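Local structure of putative cytochrome P450 120 (Synechocystis sp., 2VE4) at residues A64-F69 with P377-V382; F322-Q327 with G339-Y344; L202-L207 with L244-L249. The protein probably acts as a heme-dependent monooxygenase of the cytochrome P450 family, using molecular oxygen to hydroxylate or otherwise oxidise an organic substrate. One frame throughout, in Å; residues are numbered along the deposited sequence.

Contact 1 of 3, residues A64-F69 with P377-V382; sequences ANRFLF and PPFAHV
N65, on the short helix 62-68, and F379, in an irregular loop, bring their backbones closest, with 6.0 Å between their CA atoms. In the cytochrome P450 fold this joins the short helix packed on the mixed sheet that includes strands 54-58 and 341-344 to the P450 meander region, which leads to the heme-ligand loop on the proximal side of the heme. C391, the axial heme ligand by similarity, lies about 10 Å from V382, side chain to side chain. F379 is the main apolar piece the loop brings, and its ring lodges between R66 and F69. Its CD2 side comes against the backbone and base of R66, with CD2 3.5 Å from R66 CA. Its CD1 side is met by F69, the first residue to leave the helix. F69 CD1 stands over one face of the F379 ring, 3.6 Å from F379 CD1. The ring centroids are 5.3 Å apart with planes at 55°, an oblique pairing in which the side chains slide past each other in opposite directions. The F69 ring also meets that of Y344 edge-to-face. R66 sends CG anti to its backbone N (chi1 -180°), which carries the chain outward past the F379 ring; its NH1 then rests 3.6 Å from P378 CG. At the inner end the contact becomes polar. N65 CB packs on F379 CB, and the amide beyond it passes close to V382, whose own backbone N is hydrogen-bonded to H350 NE2. The amide donates the sole hydrogen bond between the two segments: N65 ND2 reaches F379 O at 3.0 Å, nearly straight at 160°, with the oxygen close to the amide plane.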
loop_
_atom_site.group_PDB
_atom_site.type_symbol
_atom_site.label_atom_id
_atom_site.label_comp_id
_atom_site.label_asym_id
_atom_site.label_seq_id
_atom_site.Cartn_x
_atom_site.Cartn_y
_atom_site.Cartn_z
ATOM N N ALA A 64 -20.408 -4.262 -3.816
ATOM C CA ALA A 64 -19.692 -5.294 -3.067
ATOM C C ALA A 64 -18.816 -4.677 -1.971
ATOM O O ALA A 64 -18.792 -5.156 -0.844
ATOM C CB ALA A 64 -18.859 -6.110 -4.022
ATOM N N ASN A 65 -18.108 -3.602 -2.312
ATOM C CA ASN A 65 -17.315 -2.825 -1.352
ATOM C C ASN A 65 -18.136 -2.291 -0.181
ATOM O O ASN A 65 -17.799 -2.538 0.984
ATOM C CB ASN A 65 -16.597 -1.679 -2.068
ATOM C CG ASN A 65 -15.587 -2.172 -3.095
ATOM O OD1 ASN A 65 -15.226 -3.353 -3.119
ATOM N ND2 ASN A 65 -15.115 -1.263 -3.943
ATOM N N ARG A 66 -19.221 -1.577 -0.485
ATOM C CA ARG A 66 -20.153 -1.138 0.550
ATOM C C ARG A 66 -20.551 -2.286 1.486
ATOM O O ARG A 66 -20.587 -2.113 2.697
ATOM C CB ARG A 66 -21.392 -0.460 -0.062
ATOM C CG ARG A 66 -22.405 0.025 0.997
ATOM C CD ARG A 66 -23.108 1.320 0.604
ATOM N NE ARG A 66 -23.974 1.812 1.685
ATOM C CZ ARG A 66 -24.706 2.931 1.630
ATOM N NH1 ARG A 66 -24.693 3.704 0.543
ATOM N NH2 ARG A 66 -25.462 3.281 2.665
ATOM N N PHE A 67 -20.840 -3.453 0.920
ATOM C CA PHE A 67 -21.186 -4.648 1.698
ATOM C C PHE A 67 -20.050 -5.051 2.657
ATOM O O PHE A 67 -20.279 -5.258 3.860
ATOM C CB PHE A 67 -21.573 -5.774 0.724
ATOM C CG PHE A 67 -21.573 -7.153 1.320
ATOM C CD1 PHE A 67 -22.481 -7.506 2.318
ATOM C CD2 PHE A 67 -20.694 -8.125 0.838
ATOM C CE1 PHE A 67 -22.485 -8.807 2.859
ATOM C CE2 PHE A 67 -20.691 -9.423 1.373
ATOM C CZ PHE A 67 -21.587 -9.762 2.380
ATOM N N LEU A 68 -18.829 -5.126 2.125
ATOM C CA LEU A 68 -17.631 -5.450 2.913
ATOM C C LEU A 68 -17.304 -4.428 3.998
ATOM O O LEU A 68 -16.797 -4.788 5.063
ATOM C CB LEU A 68 -16.422 -5.610 2.001
ATOM C CG LEU A 68 -16.142 -7.012 1.469
ATOM C CD1 LEU A 68 -15.216 -6.934 0.307
ATOM C CD2 LEU A 68 -15.535 -7.880 2.549
ATOM N N PHE A 69 -17.593 -3.158 3.712
ATOM C CA PHE A 69 -17.255 -2.058 4.605
ATOM C C PHE A 69 -18.475 -1.607 5.404
ATOM O O PHE A 69 -18.551 -0.468 5.854
ATOM C CB PHE A 69 -16.661 -0.890 3.794
ATOM C CG PHE A 69 -15.511 -1.290 2.890
ATOM C CD1 PHE A 69 -15.389 -0.748 1.625
ATOM C CD2 PHE A 69 -14.557 -2.220 3.310
ATOM C CE1 PHE A 69 -14.347 -1.115 0.797
ATOM C CE2 PHE A 69 -13.508 -2.594 2.484
ATOM C CZ PHE A 69 -13.406 -2.044 1.226
ATOM N N PRO A 377 -21.350 6.425 -7.040
ATOM C CA PRO A 377 -21.855 6.038 -5.721
ATOM C C PRO A 377 -20.689 5.713 -4.767
ATOM O O PRO A 377 -19.572 5.453 -5.244
ATOM C CB PRO A 377 -22.680 4.785 -6.025
ATOM C CG PRO A 377 -22.025 4.194 -7.226
ATOM C CD PRO A 377 -21.493 5.336 -8.028
ATOM N N PRO A 378 -20.936 5.731 -3.436
ATOM C CA PRO A 378 -19.912 5.367 -2.460
ATOM C C PRO A 378 -19.108 4.124 -2.859
ATOM O O PRO A 378 -19.677 3.183 -3.446
ATOM C CB PRO A 378 -20.726 5.069 -1.179
ATOM C CG PRO A 378 -22.190 5.192 -1.567
ATOM C CD PRO A 378 -22.190 6.103 -2.762
ATOM N N PHE A 379 -17.802 4.154 -2.545
ATOM C CA PHE A 379 -16.875 3.026 -2.697
ATOM C C PHE A 379 -16.552 2.647 -4.131
ATOM O O PHE A 379 -16.350 1.478 -4.435
ATOM C CB PHE A 379 -17.357 1.815 -1.896
ATOM C CG PHE A 379 -17.553 2.109 -0.448
ATOM C CD1 PHE A 379 -16.468 2.417 0.362
ATOM C CD2 PHE A 379 -18.814 2.111 0.101
ATOM C CE1 PHE A 379 -16.641 2.704 1.706
ATOM C CE2 PHE A 379 -18.997 2.389 1.446
ATOM C CZ PHE A 379 -17.909 2.692 2.246
ATOM N N ALA A 380 -16.464 3.663 -4.988
ATOM C CA ALA A 380 -16.114 3.500 -6.390
ATOM C C ALA A 380 -14.631 3.746 -6.640
ATOM O O ALA A 380 -14.066 3.312 -7.643
ATOM C CB ALA A 380 -16.950 4.451 -7.242
ATOM N N HIS A 381 -14.018 4.502 -5.743
ATOM C CA HIS A 381 -12.595 4.787 -5.783
ATOM C C HIS A 381 -12.130 4.325 -4.423
ATOM O O HIS A 381 -12.491 4.926 -3.400
ATOM C CB HIS A 381 -12.384 6.273 -5.951
ATOM C CG HIS A 381 -10.957 6.682 -6.103
ATOM N ND1 HIS A 381 -10.130 6.165 -7.078
ATOM C CD2 HIS A 381 -10.230 7.618 -5.447
ATOM C CE1 HIS A 381 -8.947 6.748 -6.999
ATOM N NE2 HIS A 381 -8.981 7.633 -6.019
ATOM N N VAL A 382 -11.390 3.205 -4.422
ATOM C CA VAL A 382 -11.000 2.520 -3.201
ATOM C C VAL A 382 -9.509 2.133 -3.148
ATOM O O VAL A 382 -9.170 1.051 -2.668
ATOM C CB VAL A 382 -11.923 1.279 -2.922
ATOM C CG1 VAL A 382 -13.269 1.718 -2.316
ATOM C CG2 VAL A 382 -12.118 0.437 -4.178
#

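Contact 2 of 3, residues F322-Q327 with G339-Y344; sequences FRELIQ and GWLVSY. With HEM (protoporphyrin IX containing Fe), chain C.
F322 and S343 face each other as a non-hydrogen-bonded pair of the antiparallel strands 321-325 and 341-344. S343 CB sits over the F322 ring, 3.8 Å from its centroid, a CH-pi contact. On the same face E324 runs out extended, CG anti to the backbone N (chi1 -179°), and its CB meets L341 CD2 at 3.5 Å where the two side chains cross obliquely; its carboxylate forms a salt bridge with K54. R323 and V342, a hydrogen-bonded pair, turn to the other face and exchange two backbone bonds of 2.8 Å each (R323 N to V342 O, V342 N to R323 O). Farther along, L325 lies crosswise to V342, CD1 to CG2 3.6 Å, while L325 O takes the N-H of G339 at 2.7 Å. R323 bends at chi2 (-74°) toward the heme, and Y344 CE1 lies over one face of its guanidinium. NH1 meets propionate oxygen O2A edge-on at 2.7 Å, with an N-H...O angle of 161°, and also donates to F322 O from above that carbonyl's plane. The backbone of its own strand thus helps fix the rotation of the guanidinium. H101, R105 and R389 also hydrogen-bond the heme, and the central strand 321-325 supplies one part of a basic setting that would be expected to stabilise negatively charged heme propionates.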
loop_
_atom_site.group_PDB
_atom_site.type_symbol
_atom_site.label_atom_id
_atom_site.label_comp_id
_atom_site.label_asym_id
_atom_site.label_seq_id
_atom_site.Cartn_x
_atom_site.Cartn_y
_atom_site.Cartn_z
ATOM N N PHE A 322 -8.791 -9.700 1.194
ATOM C CA PHE A 322 -9.545 -10.856 1.626
ATOM C C PHE A 322 -10.108 -10.600 3.000
ATOM O O PHE A 322 -9.548 -9.809 3.777
ATOM C CB PHE A 322 -8.659 -12.122 1.655
ATOM C CG PHE A 322 -8.308 -12.646 0.290
ATOM C CD1 PHE A 322 -7.264 -12.083 -0.444
ATOM C CD2 PHE A 322 -9.022 -13.695 -0.271
ATOM C CE1 PHE A 322 -6.953 -12.550 -1.721
ATOM C CE2 PHE A 322 -8.700 -14.175 -1.543
ATOM C CZ PHE A 322 -7.668 -13.602 -2.269
ATOM N N ARG A 323 -11.223 -11.269 3.288
ATOM C CA ARG A 323 -11.846 -11.252 4.604
ATOM C C ARG A 323 -12.409 -12.643 4.809
ATOM O O ARG A 323 -12.590 -13.373 3.842
ATOM C CB ARG A 323 -12.982 -10.224 4.678
ATOM C CG ARG A 323 -12.584 -8.762 4.473
ATOM C CD ARG A 323 -11.841 -8.177 5.681
ATOM N NE ARG A 323 -11.608 -6.748 5.500
ATOM C CZ ARG A 323 -10.554 -6.218 4.883
ATOM N NH1 ARG A 323 -9.601 -6.991 4.367
ATOM N NH2 ARG A 323 -10.449 -4.903 4.773
ATOM N N GLU A 324 -12.653 -13.007 6.067
ATOM C CA GLU A 324 -13.336 -14.244 6.419
ATOM C C GLU A 324 -14.655 -13.946 7.116
ATOM O O GLU A 324 -14.675 -13.193 8.089
ATOM C CB GLU A 324 -12.486 -15.080 7.363
ATOM C CG GLU A 324 -13.158 -16.393 7.719
ATOM C CD GLU A 324 -12.398 -17.208 8.722
ATOM O OE1 GLU A 324 -11.613 -16.621 9.505
ATOM O OE2 GLU A 324 -12.604 -18.440 8.735
ATOM N N LEU A 325 -15.739 -14.551 6.627
ATOM C CA LEU A 325 -17.065 -14.478 7.274
ATOM C C LEU A 325 -17.097 -15.149 8.644
ATOM O O LEU A 325 -16.825 -16.352 8.758
ATOM C CB LEU A 325 -18.145 -15.159 6.425
ATOM C CG LEU A 325 -18.664 -14.710 5.056
ATOM C CD1 LEU A 325 -18.487 -13.229 4.802
ATOM C CD2 LEU A 325 -18.063 -15.558 3.938
ATOM N N ILE A 326 -17.438 -14.368 9.668
ATOM C CA ILE A 326 -17.717 -14.908 11.004
ATOM C C ILE A 326 -19.228 -14.991 11.287
ATOM O O ILE A 326 -19.653 -15.419 12.367
ATOM C CB ILE A 326 -17.002 -14.120 12.150
ATOM C CG1 ILE A 326 -16.897 -12.618 11.825
ATOM C CG2 ILE A 326 -15.645 -14.765 12.469
ATOM C CD1 ILE A 326 -16.416 -11.737 12.986
ATOM N N GLN A 327 -20.028 -14.559 10.318
ATOM C CA GLN A 327 -21.464 -14.752 10.370
ATOM C C GLN A 327 -21.929 -15.265 9.033
ATOM O O GLN A 327 -21.372 -14.910 7.993
ATOM C CB GLN A 327 -22.206 -13.457 10.727
ATOM C CG GLN A 327 -22.204 -13.154 12.228
ATOM C CD GLN A 327 -23.123 -11.996 12.627
ATOM O OE1 GLN A 327 -23.771 -11.377 11.784
ATOM N NE2 GLN A 327 -23.178 -11.707 13.926
ATOM N N GLY A 339 -17.422 -18.808 7.741
ATOM C CA GLY A 339 -16.125 -19.483 7.553
ATOM C C GLY A 339 -15.659 -19.764 6.134
ATOM O O GLY A 339 -14.680 -20.486 5.925
ATOM N N TRP A 340 -16.377 -19.237 5.151
ATOM C CA TRP A 340 -15.851 -19.126 3.800
ATOM C C TRP A 340 -15.101 -17.807 3.797
ATOM O O TRP A 340 -15.140 -17.089 4.797
ATOM C CB TRP A 340 -16.981 -19.035 2.772
ATOM C CG TRP A 340 -17.674 -20.307 2.432
ATOM C CD1 TRP A 340 -18.033 -21.321 3.288
ATOM C CD2 TRP A 340 -18.150 -20.683 1.140
ATOM N NE1 TRP A 340 -18.673 -22.311 2.592
ATOM C CE2 TRP A 340 -18.761 -21.948 1.273
ATOM C CE3 TRP A 340 -18.108 -20.077 -0.123
ATOM C CZ2 TRP A 340 -19.343 -22.617 0.189
ATOM C CZ3 TRP A 340 -18.664 -20.744 -1.208
ATOM C CH2 TRP A 340 -19.285 -22.002 -1.041
ATOM N N LEU A 341 -14.470 -17.466 2.674
ATOM C CA LEU A 341 -13.720 -16.201 2.555
ATOM C C LEU A 341 -14.275 -15.297 1.452
ATOM O O LEU A 341 -14.846 -15.779 0.464
ATOM C CB LEU A 341 -12.208 -16.463 2.303
ATOM C CG LEU A 341 -11.367 -17.381 3.220
ATOM C CD1 LEU A 341 -9.919 -17.423 2.780
ATOM C CD2 LEU A 341 -11.437 -16.950 4.648
ATOM N N VAL A 342 -14.084 -13.986 1.601
ATOM C CA VAL A 342 -14.494 -13.045 0.567
ATOM C C VAL A 342 -13.303 -12.224 0.077
ATOM O O VAL A 342 -12.547 -11.676 0.869
ATOM C CB VAL A 342 -15.676 -12.129 1.018
ATOM C CG1 VAL A 342 -16.278 -11.412 -0.166
ATOM C CG2 VAL A 342 -16.761 -12.950 1.669
ATOM N N SER A 343 -13.143 -12.172 -1.241
ATOM C CA SER A 343 -12.085 -11.418 -1.875
ATOM C C SER A 343 -12.655 -10.282 -2.700
ATOM O O SER A 343 -13.398 -10.521 -3.665
ATOM C CB SER A 343 -11.266 -12.309 -2.803
ATOM O OG SER A 343 -10.944 -11.593 -3.989
ATOM N N TYR A 344 -12.293 -9.057 -2.329
ATOM C CA TYR A 344 -12.667 -7.899 -3.111
ATOM C C TYR A 344 -11.514 -7.406 -3.962
ATOM O O TYR A 344 -10.343 -7.696 -3.695
ATOM C CB TYR A 344 -13.237 -6.789 -2.242
ATOM C CG TYR A 344 -12.241 -5.992 -1.447
ATOM C CD1 TYR A 344 -11.850 -6.400 -0.165
ATOM C CD2 TYR A 344 -11.728 -4.799 -1.952
ATOM C CE1 TYR A 344 -10.956 -5.660 0.575
ATOM C CE2 TYR A 344 -10.835 -4.049 -1.230
ATOM C CZ TYR A 344 -10.449 -4.482 0.034
ATOM O OH TYR A 344 -9.562 -3.719 0.737
HETATM C CHA HEM C . -3.787 -1.354 4.658
HETATM C CHB HEM C . -3.430 0.533 0.221
HETATM C CHC HEM C . 0.517 3.073 1.543
HETATM C CHD HEM C . -0.151 1.520 6.108
HETATM C C1A HEM C . -4.067 -1.038 3.348
HETATM C C2A HEM C . -5.197 -1.493 2.561
HETATM C C3A HEM C . -5.101 -0.956 1.335
HETATM C C4A HEM C . -3.899 -0.167 1.298
HETATM C CMA HEM C . -6.070 -1.152 0.151
HETATM C CAA HEM C . -6.342 -2.393 3.050
HETATM C CBA HEM C . -5.923 -3.856 3.137
HETATM C CGA HEM C . -7.160 -4.714 3.041
HETATM O O1A HEM C . -8.114 -4.312 2.357
HETATM O O2A HEM C . -7.232 -5.806 3.638
HETATM C C1B HEM C . -2.351 1.408 0.234
HETATM C C2B HEM C . -2.001 2.280 -0.867
HETATM C C3B HEM C . -0.917 2.971 -0.536
HETATM C C4B HEM C . -0.531 2.575 0.809
HETATM C CMB HEM C . -2.716 2.409 -2.222
HETATM C CAB HEM C . -0.319 4.023 -1.511
HETATM C CBB HEM C . 0.882 4.562 -1.361
HETATM C C1C HEM C . 0.683 2.882 2.895
HETATM C C2C HEM C . 1.716 3.450 3.738
HETATM C C3C HEM C . 1.522 3.008 4.995
HETATM C C4C HEM C . 0.353 2.159 4.986
HETATM C CMC HEM C . 2.818 4.407 3.244
HETATM C CAC HEM C . 2.321 3.295 6.298
HETATM C CBC HEM C . 3.135 4.352 6.401
HETATM C C1D HEM C . -1.125 0.552 6.174
HETATM C C2D HEM C . -1.461 -0.273 7.335
HETATM C C3D HEM C . -2.592 -1.172 6.866
HETATM C C4D HEM C . -2.817 -0.808 5.475
HETATM C CMD HEM C . -0.874 -0.305 8.762
HETATM C CAD HEM C . -3.306 -2.222 7.760
HETATM C CBD HEM C . -4.440 -1.507 8.493
HETATM C CGD HEM C . -5.184 -2.426 9.432
HETATM O O1D HEM C . -5.911 -1.890 10.317
HETATM O O2D HEM C . -5.056 -3.688 9.318
HETATM N NA HEM C . -3.295 -0.236 2.543
HETATM N NB HEM C . -1.435 1.615 1.263
HETATM N NC HEM C . -0.128 2.114 3.689
HETATM N ND HEM C . -1.928 0.199 5.114
HETATM FE FE HEM C . -1.702 1.049 3.303
#

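Contact 3 of 3, residues L202-L207 with L244-L249; sequences LLLAEL and LKDQIL
L207 and K245 mark the closest backbone approach, 6.2 Å between CA atoms, where helix 192-215 crosses helix 241-269. The axes of the two six-residue segments pass 9.9 Å apart, and their directions differ by 115°. Apolar contacts make up most of the interface. L207 points toward the second helix and splits its two methyls between neighbours: CD2 touches I248 CG2 at 3.8 Å, while CD1 lies 4.1 Å from L249 CG and also rests near the backbone carbonyl of K245. L249 also meets two consecutive leucines one turn before L207: its CD1 meets L204 CD1 and its CD2 meets L203 CD1, each at 4.2 Å. Y177 of helix 170-179 packs on both L203 and L249, and L225 and L228 of helix 224-230 pack on I248. The alkyl part of a charged side chain supplies the second kind of contact. K245 lays its methylenes across L204 at about a right angle, CG against L207 CB, and a bend at chi3 (98°) brings CE to 3.1 Å from L204 O. Beyond it the amino group has a long, weak ion pair with E208 on the same partner helix. No hydrogen bond links the two segments, but a salt bridge ties the helices: D246 OD1 to R200, with L204 CD1 lying near that carboxylate oxygen. A helix lying steeply across the long central helix is familiar from the P450 fold: helices 170-179 and 192-215 probably correspond to F and G, which roof the distal side of the heme over the long helix I, here 241-269.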
loop_
_atom_site.group_PDB
_atom_site.type_symbol
_atom_site.label_atom_id
_atom_site.label_comp_id
_atom_site.label_asym_id
_atom_site.label_seq_id
_atom_site.Cartn_x
_atom_site.Cartn_y
_atom_site.Cartn_z
ATOM N N LEU A 202 17.110 -11.296 11.904
ATOM C CA LEU A 202 18.151 -10.249 11.826
ATOM C C LEU A 202 17.598 -8.819 12.041
ATOM O O LEU A 202 18.155 -8.044 12.828
ATOM C CB LEU A 202 18.911 -10.366 10.497
ATOM C CG LEU A 202 19.851 -11.572 10.401
ATOM C CD1 LEU A 202 20.271 -11.850 8.971
ATOM C CD2 LEU A 202 21.096 -11.430 11.295
ATOM N N LEU A 203 16.502 -8.490 11.361
ATOM C CA LEU A 203 15.767 -7.246 11.591
ATOM C C LEU A 203 15.248 -7.051 13.037
ATOM O O LEU A 203 15.254 -5.930 13.574
ATOM C CB LEU A 203 14.600 -7.152 10.621
ATOM C CG LEU A 203 14.917 -6.888 9.143
ATOM C CD1 LEU A 203 13.773 -7.426 8.233
ATOM C CD2 LEU A 203 15.191 -5.397 8.884
ATOM N N LEU A 204 14.778 -8.135 13.645
ATOM C CA LEU A 204 14.240 -8.127 15.005
ATOM C C LEU A 204 15.327 -7.874 16.035
ATOM O O LEU A 204 15.126 -7.113 16.966
ATOM C CB LEU A 204 13.576 -9.479 15.313
ATOM C CG LEU A 204 12.080 -9.684 15.562
ATOM C CD1 LEU A 204 11.180 -8.792 14.720
ATOM C CD2 LEU A 204 11.768 -11.185 15.367
ATOM N N ALA A 205 16.470 -8.543 15.887
ATOM C CA ALA A 205 17.621 -8.286 16.747
ATOM C C ALA A 205 18.153 -6.852 16.566
ATOM O O ALA A 205 18.554 -6.224 17.536
ATOM C CB ALA A 205 18.714 -9.317 16.509
ATOM N N GLU A 206 18.110 -6.318 15.346
ATOM C CA GLU A 206 18.454 -4.901 15.138
ATOM C C GLU A 206 17.413 -3.942 15.715
ATOM O O GLU A 206 17.775 -2.914 16.313
ATOM C CB GLU A 206 18.699 -4.590 13.661
ATOM C CG GLU A 206 19.522 -3.324 13.416
ATOM C CD GLU A 206 20.809 -3.276 14.251
ATOM O OE1 GLU A 206 21.002 -2.288 15.004
ATOM O OE2 GLU A 206 21.610 -4.239 14.169
ATOM N N LEU A 207 16.127 -4.267 15.547
ATOM C CA LEU A 207 15.050 -3.412 16.054
ATOM C C LEU A 207 15.100 -3.321 17.562
ATOM O O LEU A 207 14.765 -2.298 18.128
ATOM C CB LEU A 207 13.661 -3.911 15.629
ATOM C CG LEU A 207 13.106 -3.415 14.291
ATOM C CD1 LEU A 207 11.749 -4.047 14.030
ATOM C CD2 LEU A 207 13.014 -1.906 14.240
ATOM N N LEU A 244 6.259 -4.021 20.049
ATOM C CA LEU A 244 6.932 -2.854 19.484
ATOM C C LEU A 244 7.645 -3.226 18.187
ATOM O O LEU A 244 7.527 -2.527 17.182
ATOM C CB LEU A 244 7.951 -2.257 20.470
ATOM C CG LEU A 244 7.381 -1.603 21.733
ATOM C CD1 LEU A 244 8.474 -1.176 22.712
ATOM C CD2 LEU A 244 6.449 -0.444 21.384
ATOM N N LYS A 245 8.357 -4.348 18.224
ATOM C CA LYS A 245 9.115 -4.832 17.083
ATOM C C LYS A 245 8.228 -5.206 15.928
ATOM O O LYS A 245 8.454 -4.725 14.835
ATOM C CB LYS A 245 10.000 -6.004 17.498
ATOM C CG LYS A 245 11.127 -5.592 18.397
ATOM C CD LYS A 245 11.486 -6.681 19.309
ATOM C CE LYS A 245 12.642 -7.417 18.792
ATOM N NZ LYS A 245 13.042 -8.416 19.800
ATOM N N ASP A 246 7.218 -6.060 16.159
ATOM C CA ASP A 246 6.265 -6.425 15.095
ATOM C C ASP A 246 5.590 -5.184 14.495
ATOM O O ASP A 246 5.469 -5.050 13.280
ATOM C CB ASP A 246 5.214 -7.435 15.586
ATOM C CG ASP A 246 5.772 -8.838 15.736
ATOM O OD1 ASP A 246 6.840 -9.144 15.134
ATOM O OD2 ASP A 246 5.147 -9.657 16.456
ATOM N N GLN A 247 5.185 -4.267 15.356
ATOM C CA GLN A 247 4.467 -3.085 14.919
ATOM C C GLN A 247 5.272 -2.180 13.991
ATOM O O GLN A 247 4.741 -1.602 13.044
ATOM C CB GLN A 247 3.994 -2.317 16.139
ATOM C CG GLN A 247 2.611 -1.819 15.999
ATOM C CD GLN A 247 1.607 -2.911 15.685
ATOM O OE1 GLN A 247 1.266 -3.709 16.539
ATOM N NE2 GLN A 247 1.115 -2.921 14.455
ATOM N N ILE A 248 6.564 -2.062 14.271
ATOM C CA ILE A 248 7.452 -1.259 13.436
ATOM C C ILE A 248 7.743 -1.967 12.110
ATOM O O ILE A 248 7.703 -1.347 11.051
ATOM C CB ILE A 248 8.700 -0.809 14.206
ATOM C CG1 ILE A 248 8.255 0.180 15.282
ATOM C CG2 ILE A 248 9.721 -0.181 13.268
ATOM C CD1 ILE A 248 9.357 1.069 15.868
ATOM N N LEU A 249 7.966 -3.270 12.159
ATOM C CA LEU A 249 8.077 -4.052 10.933
ATOM C C LEU A 249 6.837 -3.959 10.055
ATOM O O LEU A 249 6.950 -3.896 8.821
ATOM C CB LEU A 249 8.381 -5.517 11.231
ATOM C CG LEU A 249 9.821 -5.959 10.996
ATOM C CD1 LEU A 249 9.847 -7.485 10.936
ATOM C CD2 LEU A 249 10.436 -5.338 9.725
#

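From the N terminus, helix 62-68 opens the widest loop, closed only when residues 377-382 return to it in contact 1. Contacts 3 and 2 are both nested within this loop, one after the other. Contact 3 closes first, drawing helix 192-215 onto helix 241-269; contact 2 then closes a short loop that holds strands 329-331 and 334-336, pairing strand 321-325 with 341-344. Contacts 1 and 2 touch directly, L68 packing on Y344 and R323, so that helix, sheet and loop 377-382 form one block beside the heme. Contact 3 stands apart, its centre about 34 Å from that of contact 1 and about 30 Å from that of contact 2.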